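Side-chain contacts in Udp-n-acetylglucosamine pyrophosphorylase (Trypanosoma brucei, PDB 4BQH), which probably catalyses the formation of UDP-N-acetylglucosamine and diphosphate from UTP and N-acetyl-alpha-D-glucosamine 1-phosphate: residues N439-G442 with T447-D450; E32-S37 with E226-I231; E102-K107 with A297-A302; K133-C138 with Q189-E194; H267-G272 with F366-A371. One frame throughout, in Å; residues are numbered along the deposited sequence. Where two conformers were deposited one is given.

Contact 1: residues N439-G442 with T447-D450; sequences NADG and TPAD
The carboxylate of D441 hangs over the first turn of helix 448-471 and plants OD1 there, while OD2 stays farther back along the ring of P448. The backbone N-H of A449 meets D441 OD1 at 2.9 Å, nearly straight (155°), and OD1 receives it on its syn lone pair, the side of OD2. A first torsion of -88° sets CG of D441 anti to the carbonyl carbon, which swings the acid across the proline. D441 OD1 therefore also lies 3.3 Å from P448 CD, and at the same distance from A449 CB. The helix itself starts with a capping box: N-cap residue T447 accepts from D450 N at its OG1 (3.1 Å), and D450 OD2 takes a weak bond from T447 N in return. D441 thus adds an acceptor from the loop just before the helix to a turn whose amides have no helical carbonyl to pair with, and its negative charge is probably welcome at this end of the helix. A water 2.9 Å from T447 OG1 donates to D441 OD1, bridging the two side chains. On the methyl side of T447, CG2 packs 3.6 Å from A440 O, and T447 CA sends a C-H...O contact to N439 O at 3.3 Å. P448 also packs on F136 and V437, and OD1 of D450 forms a salt bridge with R453.

Contact 2: residues E32-S37 with E226-I231; sequences EAERAS and ENRGRI
Helix 32-44 comes down on the type I turn N227-R230 so closely that E34 CA and G229 CA are 4.2 Å apart; G229, being a glycine, puts no side chain between the two backbones. One turn on, S37 donates from OG to G229 O at 2.8 Å; the hydroxyl lies in the carbonyl plane, on a lone pair, with a C=O...OG angle of 111°. Next to this bond, E34 lays its carboxylate over one face of the R228 guanidinium, the two planes 44° apart. OE2 of E34 sits 3.4 Å above that plane and toward its rim, while E34 OE1 makes the salt bridge to R228 NH2 at 3.2 Å. No N-H points at the oxygen, so the attraction there is one of charges. A bend at the third torsion of R228 (62°) turns the guanidinium under the acid. Nearer the backbone, R228 CB packs 3.6 Å from E34 CD. E34 OE1 is fixed more firmly by the backbone N of S31, and it shares a water with R228 O. The turn has its own brace: N227 OD1 accepts from G229 N at 2.8 Å. Asx turn, type I turn and a classic bulge, in which E226 and N227 both face R230, together make up the tip of the hairpin joining strands 225-227 and 230-234, here covered by helix 32-44, near the N terminus.

Contact 3: residues E102-K107 with A297-A302; sequences EAVGYK and AIEEEA
V104 points its two methyl groups from helix 95-110 at I298 and E299, which lie near the end of helix 291-300. Both helices flank the central mixed sheet of the GT-A-type fold: helix 95-110 leads into strand 114-119, and helix 291-300 comes after that strand's parallel neighbour, 275-280, and before strand 304-309. Taking the second helix residue by residue, A297 turns toward the sheet, where it packs on Y275. I298 follows and makes the apolar part of the contact. Its CG2 branch meets V104 CG1 at 3.8 Å, and I298 CD1 reaches the same methyl at 4.1 Å. V104 presents CG1 because its first torsion (174°) holds that branch anti to the backbone N. I298 also rests on Y275 and on A108, so it wedges between sheet and helix. E299 comes in beside it. A bend at its second torsion (-63°) folds the carboxylate back, so that OE2 lies over the fork of the valine, 3.5 Å from V104 CG2 and 3.8 Å from V104 CG1. K107 NZ stands 5.2 Å from E299 OE2, not in contact, though the opposite charge may help to steady the acid at this surface. E300 heads in another direction, to a salt bridge with R424. At E301 the chain leaves the helix with a positive phi of 55° in a Schellman motif: E301 N bonds back to I298 O, and A302 N reaches A297 O at 3.0 Å.

Contact 4: residues K133-C138 with Q189-E194; sequences KGFFTC and QRFFEE
The rings of F135 and F191 lie face to face, their planes 14° from parallel and their centroids 3.9 Å apart. They enter from opposite directions and slide past each other, giving an offset stack: F191 CG sits over the centre of one face of the F135 ring, 3.6 Å above its plane, and F135 CG sits over the F191 ring at 4.0 Å. The far end of one ring therefore covers the root of the other. F135 CZ presses on F191 CB at 3.3 Å, a tight fit, while F191 CZ comes to 4.1 Å from F135 CA. F191 gets its ring out from the helix because CG is anti to the backbone N (chi1 -175°), aiming the whole benzyl group at the short 3-10 segment that carries F135. Other aromatic groups gather round the pair: F198 meets the F191 ring with planes inclined at about 55°, F148 touches both partners, F129 touches F135, and F192, next in the helix, makes edge-to-face pairs with F148, F198 and F207. The segment 133-138 opens with K133, the last residue of the glycine-rich G-G-x-G-T-R-L-G...P-K signature recognisable in the sequence of this nucleotidyltransferase family. The stack ties the loop just past that signature to helix 185-194, with helix 147-166 adjoining both partners, strand 129-130 bordering F135, and strand 205-209 of the central sheet contributing F207 to the cluster behind.

Contact 5: residues H267-G272 with F366-A371; sequences HLRKLG and FMSLAA. With SO4 (sulfate ion), chain D.
R269 and S368 approach each other between helices 264-270 and 364-374 through one weak and doubtful bond: R269 NH2 to S368 OG, 2.9 Å, with the N-H...O angle bent to 116°. It is doubtful because S368 was modelled in two conformers and the bond is described for one of them. In that conformer the serine comes in at the edge of the guanidinium, near its plane, and its hydroxyl is held more firmly by L364 O, one turn back in its own helix. R269 runs out extended, then bends at its third torsion (-58°) to turn its NH2 end across to the other helix. L265, a turn earlier on the first helix, packs against S368 and M367. H267 faces a different way and grips a sulfate, probably from the crystallisation liquor. H267 ND1 donates at 161° to sulfate O3, 2.8 Å away, and more weakly to sulfate O2, with the anion at the ring edge. R249 and H206 also bond the sulfate. With ND1 on the sulfate and NE2 on T251 OG1, the ring is held from both nitrogens, which should fix its rotation. Past H267 the helix ends in a Schellman motif, with G272 N bonded to R269 O at 3.0 Å. The arrangement is a thin surface contact between two helices that flank the GT-A-type sheet, and the second carries A371, which lines the pocket of the bound allosteric inhibitor.

How the contacts relate
From the N terminus, contact 2 opens first, at 32-37, and contact 3 next, at 102-107. Contact 4 then opens and closes within the spans of both, joining the loop after strand 129-130 to helix 185-194. Contact 2 closes at 226-231, fastening an N-terminal helix to a hairpin. Contact 5 opens at 267-272 before contact 3 closes at 297-302, so contact 3 crosses both 2 and 5; contact 5 ends at 366-371. Contacts 3 and 5 tie helices around the central sheet, their nearest atoms about 7 Å apart. Contact 1, last and most local, touches contact 4 where P448 CG packs 3.7 Å from F136 CZ.

Contact 1: residues N439-G442 with T447-D450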
# COMPACT_ATOMS: atom_id res chain seq x y z
N ASN A 439 0.38 -15.24 -5.12
CA ASN A 439 0.77 -16.52 -5.78
C ASN A 439 -0.39 -17.18 -6.43
O ASN A 439 -1.50 -17.12 -5.91
CB ASN A 439 1.36 -17.47 -4.75
CG ASN A 439 2.56 -16.90 -4.05
OD1 ASN A 439 2.69 -17.00 -2.83
ND2 ASN A 439 3.47 -16.31 -4.81
N ALA A 440 -0.16 -17.85 -7.57
CA ALA A 440 -1.27 -18.48 -8.29
C ALA A 440 -1.97 -19.52 -7.43
O ALA A 440 -1.32 -20.17 -6.60
CB ALA A 440 -0.77 -19.10 -9.59
N ASP A 441 -3.28 -19.68 -7.61
CA ASP A 441 -4.05 -20.67 -6.85
C ASP A 441 -3.34 -22.02 -6.96
O ASP A 441 -2.81 -22.37 -8.01
CB ASP A 441 -5.51 -20.77 -7.35
CG ASP A 441 -6.45 -19.77 -6.66
OD1 ASP A 441 -6.28 -19.48 -5.45
OD2 ASP A 441 -7.39 -19.29 -7.32
N GLY A 442 -3.30 -22.77 -5.87
CA GLY A 442 -2.58 -24.03 -5.84
C GLY A 442 -1.23 -23.92 -5.17
O GLY A 442 -0.61 -24.93 -4.86
N THR A 447 -2.46 -17.00 -1.86
CA THR A 447 -3.20 -17.22 -3.10
C THR A 447 -4.53 -16.44 -3.07
O THR A 447 -4.99 -16.03 -2.00
CB THR A 447 -3.54 -18.70 -3.30
OG1 THR A 447 -4.52 -19.07 -2.33
CG2 THR A 447 -2.30 -19.59 -3.15
N PRO A 448 -5.16 -16.25 -4.25
CA PRO A 448 -6.49 -15.63 -4.28
C PRO A 448 -7.47 -16.38 -3.40
O PRO A 448 -8.21 -15.77 -2.67
CB PRO A 448 -6.88 -15.69 -5.77
CG PRO A 448 -5.56 -15.68 -6.48
CD PRO A 448 -4.69 -16.54 -5.62
N ALA A 449 -7.46 -17.72 -3.45
CA ALA A 449 -8.39 -18.47 -2.62
C ALA A 449 -8.18 -18.24 -1.14
O ALA A 449 -9.15 -18.26 -0.38
CB ALA A 449 -8.31 -19.97 -2.95
N ASP A 450 -6.92 -18.09 -0.71
CA ASP A 450 -6.61 -17.84 0.68
C ASP A 450 -7.18 -16.48 1.09
O ASP A 450 -7.76 -16.37 2.16
CB ASP A 450 -5.09 -17.88 0.97
CG ASP A 450 -4.49 -19.30 0.84
OD1 ASP A 450 -5.16 -20.31 1.15
OD2 ASP A 450 -3.32 -19.39 0.40
O HOH W 1 -5.19 -21.69 -3.29

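Contact 2: residues E32-S37 with E226-I231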
# COMPACT_ATOMS: atom_id res chain seq x y z
N GLU A 32 19.56 4.08 -34.67
CA GLU A 32 18.36 4.89 -34.48
C GLU A 32 17.38 4.26 -33.48
O GLU A 32 16.92 4.94 -32.54
CB GLU A 32 17.66 5.14 -35.83
N ALA A 33 17.07 2.98 -33.68
CA ALA A 33 16.09 2.29 -32.85
C ALA A 33 16.62 2.09 -31.42
O ALA A 33 15.83 2.12 -30.47
CB ALA A 33 15.70 0.96 -33.48
N GLU A 34 17.93 1.92 -31.29
CA GLU A 34 18.56 1.71 -29.99
C GLU A 34 18.56 2.98 -29.21
O GLU A 34 18.20 2.98 -28.02
CB GLU A 34 19.99 1.20 -30.14
CG GLU A 34 20.09 -0.30 -30.44
CD GLU A 34 21.39 -0.68 -31.14
OE1 GLU A 34 22.37 0.11 -31.12
OE2 GLU A 34 21.44 -1.79 -31.72
N ARG A 35 19.02 4.05 -29.86
CA ARG A 35 19.03 5.39 -29.29
C ARG A 35 17.63 5.73 -28.80
O ARG A 35 17.46 6.23 -27.69
CB ARG A 35 19.49 6.43 -30.32
CG ARG A 35 20.96 6.39 -30.70
CD ARG A 35 21.28 7.46 -31.75
NE ARG A 35 22.54 7.19 -32.45
CZ ARG A 35 23.09 7.99 -33.37
N ALA A 36 16.62 5.45 -29.63
CA ALA A 36 15.25 5.79 -29.28
C ALA A 36 14.69 4.96 -28.11
O ALA A 36 14.01 5.51 -27.23
CB ALA A 36 14.33 5.71 -30.49
N SER A 37 14.93 3.66 -28.09
CA SER A 37 14.33 2.86 -27.00
C SER A 37 15.04 3.16 -25.68
O SER A 37 14.39 3.21 -24.63
CB SER A 37 14.34 1.36 -27.30
OG SER A 37 15.66 0.92 -27.46
N GLU A 226 20.39 -4.94 -20.65
CA GLU A 226 19.53 -6.06 -21.02
C GLU A 226 19.75 -6.38 -22.52
O GLU A 226 19.83 -7.55 -22.93
CB GLU A 226 18.07 -5.73 -20.76
CG GLU A 226 17.13 -6.91 -20.98
CD GLU A 226 15.71 -6.65 -20.52
OE1 GLU A 226 15.42 -5.56 -19.98
OE2 GLU A 226 14.87 -7.56 -20.69
N ASN A 227 19.84 -5.32 -23.30
CA ASN A 227 20.18 -5.40 -24.75
C ASN A 227 20.69 -4.04 -25.20
O ASN A 227 20.82 -3.12 -24.39
CB ASN A 227 18.97 -5.89 -25.58
CG ASN A 227 17.74 -5.01 -25.44
OD1 ASN A 227 17.75 -3.84 -25.81
ND2 ASN A 227 16.67 -5.58 -24.92
N ARG A 228 21.00 -3.87 -26.49
CA ARG A 228 21.62 -2.64 -26.92
C ARG A 228 20.69 -1.43 -26.76
O ARG A 228 21.16 -0.28 -26.78
CB ARG A 228 22.17 -2.78 -28.35
CG ARG A 228 23.40 -3.69 -28.39
CD ARG A 228 23.99 -3.75 -29.78
NE ARG A 228 24.44 -2.42 -30.18
CZ ARG A 228 25.04 -2.15 -31.34
NH1 ARG A 228 25.27 -3.12 -32.25
NH2 ARG A 228 25.38 -0.90 -31.57
N GLY A 229 19.39 -1.67 -26.59
CA GLY A 229 18.42 -0.59 -26.46
C GLY A 229 17.72 -0.53 -25.10
O GLY A 229 16.70 0.12 -24.96
N ARG A 230 18.28 -1.21 -24.11
CA ARG A 230 17.60 -1.28 -22.80
C ARG A 230 18.56 -1.60 -21.68
O ARG A 230 19.32 -2.57 -21.77
CB ARG A 230 16.48 -2.32 -22.84
CG ARG A 230 15.59 -2.31 -21.60
CD ARG A 230 14.31 -3.11 -21.79
NE ARG A 230 13.46 -2.99 -20.60
CZ ARG A 230 12.66 -1.96 -20.35
NH1 ARG A 230 12.62 -0.93 -21.20
NH2 ARG A 230 11.92 -1.94 -19.25
N ILE A 231 18.54 -0.78 -20.63
CA ILE A 231 19.33 -1.10 -19.45
C ILE A 231 18.55 -2.03 -18.54
O ILE A 231 17.33 -2.05 -18.53
CB ILE A 231 19.79 0.15 -18.65
CG1 ILE A 231 18.63 0.80 -17.91
CG2 ILE A 231 20.53 1.14 -19.53
CD1 ILE A 231 19.12 1.64 -16.74
O HOH W 2 23.41 0.91 -28.51

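Contact 3: residues E102-K107 with A297-A302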
# COMPACT_ATOMS: atom_id res chain seq x y z
N GLU A 102 -12.49 6.65 15.67
CA GLU A 102 -13.21 6.51 14.41
C GLU A 102 -13.92 7.82 14.01
O GLU A 102 -13.86 8.25 12.86
CB GLU A 102 -14.20 5.34 14.50
CG GLU A 102 -15.08 5.20 13.27
CD GLU A 102 -16.12 4.10 13.43
OE1 GLU A 102 -17.12 4.31 14.15
OE2 GLU A 102 -15.93 3.04 12.84
N ALA A 103 -14.58 8.45 14.98
CA ALA A 103 -15.24 9.75 14.74
C ALA A 103 -14.25 10.83 14.29
O ALA A 103 -14.53 11.62 13.36
CB ALA A 103 -15.99 10.20 15.98
N VAL A 104 -13.07 10.86 14.93
CA VAL A 104 -12.01 11.80 14.53
C VAL A 104 -11.58 11.55 13.08
O VAL A 104 -11.39 12.48 12.30
CB VAL A 104 -10.78 11.72 15.48
CG1 VAL A 104 -9.63 12.59 14.98
CG2 VAL A 104 -11.18 12.14 16.89
N GLY A 105 -11.39 10.28 12.75
CA GLY A 105 -11.01 9.91 11.39
C GLY A 105 -12.05 10.32 10.37
O GLY A 105 -11.72 10.83 9.29
N TYR A 106 -13.33 10.11 10.68
CA TYR A 106 -14.38 10.54 9.75
C TYR A 106 -14.44 12.06 9.54
O TYR A 106 -14.75 12.52 8.43
CB TYR A 106 -15.75 9.97 10.13
CG TYR A 106 -15.96 8.53 9.68
CD1 TYR A 106 -15.84 8.16 8.33
CD2 TYR A 106 -16.31 7.55 10.60
CE1 TYR A 106 -16.04 6.85 7.92
CE2 TYR A 106 -16.52 6.22 10.19
CZ TYR A 106 -16.38 5.89 8.86
OH TYR A 106 -16.59 4.56 8.46
N LYS A 107 -14.17 12.84 10.58
CA LYS A 107 -14.15 14.30 10.41
C LYS A 107 -13.03 14.66 9.41
O LYS A 107 -13.22 15.54 8.55
CB LYS A 107 -13.97 15.00 11.77
CG LYS A 107 -13.56 16.47 11.74
CD LYS A 107 -13.13 17.05 13.11
CE LYS A 107 -12.54 16.00 14.09
NZ LYS A 107 -11.31 16.37 14.89
N ALA A 297 -3.68 8.54 14.28
CA ALA A 297 -2.58 9.41 13.88
C ALA A 297 -2.81 10.84 14.38
O ALA A 297 -1.91 11.48 14.90
CB ALA A 297 -2.40 9.41 12.37
N ILE A 298 -4.05 11.31 14.24
CA ILE A 298 -4.38 12.69 14.61
C ILE A 298 -4.25 12.90 16.12
O ILE A 298 -3.60 13.87 16.57
CB ILE A 298 -5.78 13.07 14.11
CG1 ILE A 298 -5.73 13.22 12.58
CG2 ILE A 298 -6.24 14.39 14.74
CD1 ILE A 298 -7.08 13.29 11.89
N GLU A 299 -4.84 11.99 16.90
CA GLU A 299 -4.86 12.14 18.36
C GLU A 299 -3.48 11.94 18.97
O GLU A 299 -3.15 12.58 19.99
CB GLU A 299 -5.93 11.22 18.99
CG GLU A 299 -7.37 11.64 18.62
CD GLU A 299 -7.77 13.04 19.13
OE1 GLU A 299 -7.34 13.45 20.22
OE2 GLU A 299 -8.50 13.74 18.41
N GLU A 300 -2.63 11.13 18.31
CA GLU A 300 -1.23 10.92 18.76
C GLU A 300 -0.26 12.01 18.30
O GLU A 300 0.88 12.07 18.78
CB GLU A 300 -0.71 9.54 18.30
CG GLU A 300 -1.46 8.37 18.94
CD GLU A 300 -1.27 8.24 20.46
OE1 GLU A 300 -0.15 8.48 20.97
OE2 GLU A 300 -2.22 7.86 21.15
N GLU A 301 -0.71 12.86 17.40
CA GLU A 301 0.13 13.84 16.70
C GLU A 301 1.30 13.11 16.02
O GLU A 301 2.44 13.58 16.03
CB GLU A 301 0.61 14.96 17.65
CG GLU A 301 -0.54 15.74 18.30
CD GLU A 301 -0.06 16.62 19.43
OE1 GLU A 301 0.42 17.73 19.15
OE2 GLU A 301 -0.17 16.19 20.60
N ALA A 302 1.00 11.96 15.40
CA ALA A 302 2.01 11.14 14.73
C ALA A 302 2.26 11.65 13.31
O ALA A 302 1.33 12.16 12.64
CB ALA A 302 1.55 9.70 14.70

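Contact 4: residues K133-C138 with Q189-E194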
# COMPACT_ATOMS: atom_id res chain seq x y z
N LYS A 133 -1.68 -5.86 -11.62
CA LYS A 133 -2.39 -6.62 -10.59
C LYS A 133 -3.74 -6.05 -10.19
O LYS A 133 -4.65 -6.82 -9.86
CB LYS A 133 -1.51 -6.84 -9.34
CG LYS A 133 -2.19 -7.77 -8.32
CD LYS A 133 -1.27 -8.17 -7.19
CE LYS A 133 -0.23 -9.19 -7.65
NZ LYS A 133 0.64 -9.54 -6.50
N GLY A 134 -3.89 -4.73 -10.25
CA GLY A 134 -5.18 -4.10 -9.92
C GLY A 134 -6.32 -4.53 -10.83
O GLY A 134 -7.49 -4.40 -10.47
N PHE A 135 -5.99 -5.04 -12.01
CA PHE A 135 -7.02 -5.54 -12.95
C PHE A 135 -7.56 -6.90 -12.50
O PHE A 135 -8.64 -7.33 -12.97
CB PHE A 135 -6.43 -5.73 -14.38
CG PHE A 135 -6.06 -4.47 -15.12
CD1 PHE A 135 -5.55 -3.35 -14.48
CD2 PHE A 135 -6.14 -4.44 -16.51
CE1 PHE A 135 -5.17 -2.23 -15.19
CE2 PHE A 135 -5.78 -3.31 -17.22
CZ PHE A 135 -5.29 -2.20 -16.56
N PHE A 136 -6.82 -7.58 -11.63
CA PHE A 136 -7.14 -8.98 -11.28
C PHE A 136 -8.50 -9.14 -10.62
O PHE A 136 -8.87 -8.36 -9.71
CB PHE A 136 -6.05 -9.57 -10.37
CG PHE A 136 -6.23 -11.03 -10.05
CD1 PHE A 136 -5.85 -12.01 -10.96
CD2 PHE A 136 -6.78 -11.42 -8.83
CE1 PHE A 136 -6.04 -13.36 -10.67
CE2 PHE A 136 -6.96 -12.77 -8.53
CZ PHE A 136 -6.58 -13.74 -9.45
N THR A 137 -9.24 -10.16 -11.06
CA THR A 137 -10.57 -10.49 -10.51
C THR A 137 -10.49 -11.84 -9.83
O THR A 137 -10.17 -12.85 -10.46
CB THR A 137 -11.64 -10.49 -11.63
OG1 THR A 137 -11.70 -9.19 -12.22
CG2 THR A 137 -13.02 -10.85 -11.09
N CYS A 138 -10.74 -11.86 -8.52
CA CYS A 138 -10.72 -13.11 -7.77
C CYS A 138 -11.91 -14.00 -8.12
O CYS A 138 -13.05 -13.55 -8.11
CB CYS A 138 -10.75 -12.83 -6.27
SG CYS A 138 -9.26 -12.08 -5.61
N GLN A 189 -4.55 3.88 -16.83
CA GLN A 189 -5.47 5.01 -17.02
C GLN A 189 -6.64 4.61 -17.90
O GLN A 189 -7.78 4.97 -17.62
CB GLN A 189 -4.75 6.20 -17.61
CG GLN A 189 -3.72 6.78 -16.67
CD GLN A 189 -3.35 8.19 -17.03
OE1 GLN A 189 -4.22 9.03 -17.20
NE2 GLN A 189 -2.07 8.45 -17.15
N ARG A 190 -6.34 3.85 -18.97
CA ARG A 190 -7.39 3.33 -19.87
C ARG A 190 -8.42 2.47 -19.14
O ARG A 190 -9.62 2.63 -19.34
CB ARG A 190 -6.77 2.53 -21.01
CG ARG A 190 -6.33 3.37 -22.19
CD ARG A 190 -6.23 2.47 -23.42
NE ARG A 190 -5.83 3.20 -24.62
CZ ARG A 190 -6.68 3.81 -25.45
NH1 ARG A 190 -7.99 3.79 -25.23
NH2 ARG A 190 -6.20 4.44 -26.51
N PHE A 191 -7.95 1.55 -18.32
CA PHE A 191 -8.83 0.70 -17.51
C PHE A 191 -9.75 1.54 -16.62
O PHE A 191 -10.94 1.28 -16.55
CB PHE A 191 -7.96 -0.26 -16.69
CG PHE A 191 -8.72 -1.29 -15.89
CD1 PHE A 191 -9.34 -2.37 -16.51
CD2 PHE A 191 -8.77 -1.20 -14.49
CE1 PHE A 191 -10.01 -3.33 -15.77
CE2 PHE A 191 -9.44 -2.17 -13.74
CZ PHE A 191 -10.06 -3.23 -14.38
N PHE A 192 -9.21 2.56 -15.93
CA PHE A 192 -10.04 3.43 -15.10
C PHE A 192 -11.08 4.17 -15.97
O PHE A 192 -12.26 4.22 -15.61
CB PHE A 192 -9.20 4.44 -14.30
CG PHE A 192 -8.75 3.93 -12.94
CD1 PHE A 192 -7.72 2.99 -12.85
CD2 PHE A 192 -9.36 4.37 -11.77
CE1 PHE A 192 -7.31 2.51 -11.59
CE2 PHE A 192 -8.95 3.91 -10.52
CZ PHE A 192 -7.93 2.97 -10.43
N GLU A 193 -10.62 4.74 -17.07
CA GLU A 193 -11.51 5.49 -17.98
C GLU A 193 -12.69 4.65 -18.50
O GLU A 193 -13.85 5.11 -18.47
CB GLU A 193 -10.70 6.08 -19.14
CG GLU A 193 -9.82 7.26 -18.75
CD GLU A 193 -8.77 7.61 -19.80
OE1 GLU A 193 -8.87 7.13 -20.96
OE2 GLU A 193 -7.83 8.36 -19.48
N GLU A 194 -12.38 3.44 -18.96
CA GLU A 194 -13.38 2.49 -19.49
C GLU A 194 -14.41 2.08 -18.43
O GLU A 194 -15.53 1.66 -18.75
CB GLU A 194 -12.69 1.23 -20.00
CG GLU A 194 -11.88 1.43 -21.28
CD GLU A 194 -10.99 0.25 -21.62
OE1 GLU A 194 -11.06 -0.81 -20.97
OE2 GLU A 194 -10.19 0.38 -22.56

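Contact 5: residues H267-G272 with F366-A371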
# COMPACT_ATOMS: atom_id res chain seq x y z
N HIS A 267 0.88 19.60 -5.27
CA HIS A 267 -0.56 19.62 -5.63
C HIS A 267 -1.40 19.20 -4.44
O HIS A 267 -2.43 19.80 -4.15
CB HIS A 267 -0.84 18.71 -6.81
CG HIS A 267 -0.29 19.21 -8.12
ND1 HIS A 267 -0.61 18.65 -9.31
CD2 HIS A 267 0.54 20.29 -8.42
CE1 HIS A 267 0.02 19.30 -10.30
NE2 HIS A 267 0.71 20.31 -9.76
N LEU A 268 -0.94 18.16 -3.74
CA LEU A 268 -1.70 17.67 -2.57
C LEU A 268 -1.71 18.68 -1.42
O LEU A 268 -2.72 18.85 -0.75
CB LEU A 268 -1.13 16.33 -2.08
CG LEU A 268 -1.27 15.14 -3.04
CD1 LEU A 268 -0.52 13.95 -2.45
CD2 LEU A 268 -2.71 14.80 -3.36
N ARG A 269 -0.59 19.35 -1.20
CA ARG A 269 -0.52 20.38 -0.16
C ARG A 269 -1.56 21.47 -0.46
O ARG A 269 -2.29 21.90 0.43
CB ARG A 269 0.88 20.98 -0.08
CG ARG A 269 1.03 22.03 1.01
CD ARG A 269 2.46 22.55 1.06
NE ARG A 269 3.42 21.47 1.30
CZ ARG A 269 4.36 21.08 0.44
NH1 ARG A 269 4.49 21.67 -0.75
NH2 ARG A 269 5.18 20.09 0.76
N LYS A 270 -1.62 21.89 -1.72
CA LYS A 270 -2.61 22.90 -2.15
C LYS A 270 -4.05 22.45 -1.97
O LYS A 270 -4.92 23.27 -1.68
CB LYS A 270 -2.37 23.32 -3.60
CG LYS A 270 -1.19 24.27 -3.76
CD LYS A 270 -0.91 24.57 -5.22
CE LYS A 270 0.25 25.56 -5.34
NZ LYS A 270 0.25 26.29 -6.65
N LEU A 271 -4.31 21.15 -2.13
CA LEU A 271 -5.63 20.56 -1.87
C LEU A 271 -5.97 20.39 -0.40
O LEU A 271 -7.08 20.01 -0.07
CB LEU A 271 -5.79 19.21 -2.58
CG LEU A 271 -5.91 19.24 -4.11
CD1 LEU A 271 -5.73 17.84 -4.68
CD2 LEU A 271 -7.26 19.82 -4.53
N GLY A 272 -5.03 20.67 0.49
CA GLY A 272 -5.29 20.58 1.94
C GLY A 272 -5.15 19.18 2.53
O GLY A 272 -5.63 18.91 3.64
N PHE A 366 5.75 14.63 6.68
CA PHE A 366 6.71 13.51 6.59
C PHE A 366 7.01 13.14 5.14
O PHE A 366 8.18 12.90 4.80
CB PHE A 366 6.25 12.26 7.37
CG PHE A 366 7.22 11.11 7.24
CD1 PHE A 366 8.40 11.11 7.95
CD2 PHE A 366 6.98 10.07 6.33
CE1 PHE A 366 9.33 10.08 7.78
CE2 PHE A 366 7.90 9.03 6.19
CZ PHE A 366 9.06 9.03 6.93
N MET A 367 5.98 13.06 4.30
CA MET A 367 6.24 12.70 2.90
C MET A 367 7.23 13.67 2.26
O MET A 367 8.12 13.27 1.50
CB MET A 367 4.94 12.62 2.10
CG MET A 367 3.97 11.56 2.63
SD MET A 367 4.63 9.90 2.78
CE MET A 367 4.81 9.45 1.04
N SER A 368 7.04 14.96 2.54
CA SER A 368 7.94 16.02 2.06
C SER A 368 9.36 15.88 2.60
O SER A 368 10.34 15.96 1.86
CB SER A 368 7.39 17.39 2.47
OG SER A 368 6.13 17.62 1.87
N LEU A 369 9.49 15.72 3.91
CA LEU A 369 10.81 15.72 4.53
C LEU A 369 11.55 14.46 4.13
O LEU A 369 12.76 14.50 3.91
CB LEU A 369 10.68 15.79 6.06
CG LEU A 369 12.00 15.88 6.87
CD1 LEU A 369 11.78 16.71 8.13
CD2 LEU A 369 12.45 14.50 7.32
N ALA A 370 10.84 13.33 4.10
CA ALA A 370 11.45 12.05 3.78
C ALA A 370 11.98 12.11 2.36
O ALA A 370 13.09 11.63 2.09
CB ALA A 370 10.45 10.89 3.91
N ALA A 371 11.20 12.71 1.46
CA ALA A 371 11.68 12.84 0.07
C ALA A 371 12.96 13.66 -0.01
O ALA A 371 13.92 13.24 -0.68
CB ALA A 371 10.60 13.41 -0.84
S SO4 D . -2.64 16.32 -10.81
O1 SO4 D . -2.91 14.87 -10.81
O2 SO4 D . -1.27 16.61 -11.32
O3 SO4 D . -2.75 16.83 -9.43
O4 SO4 D . -3.58 17.00 -11.74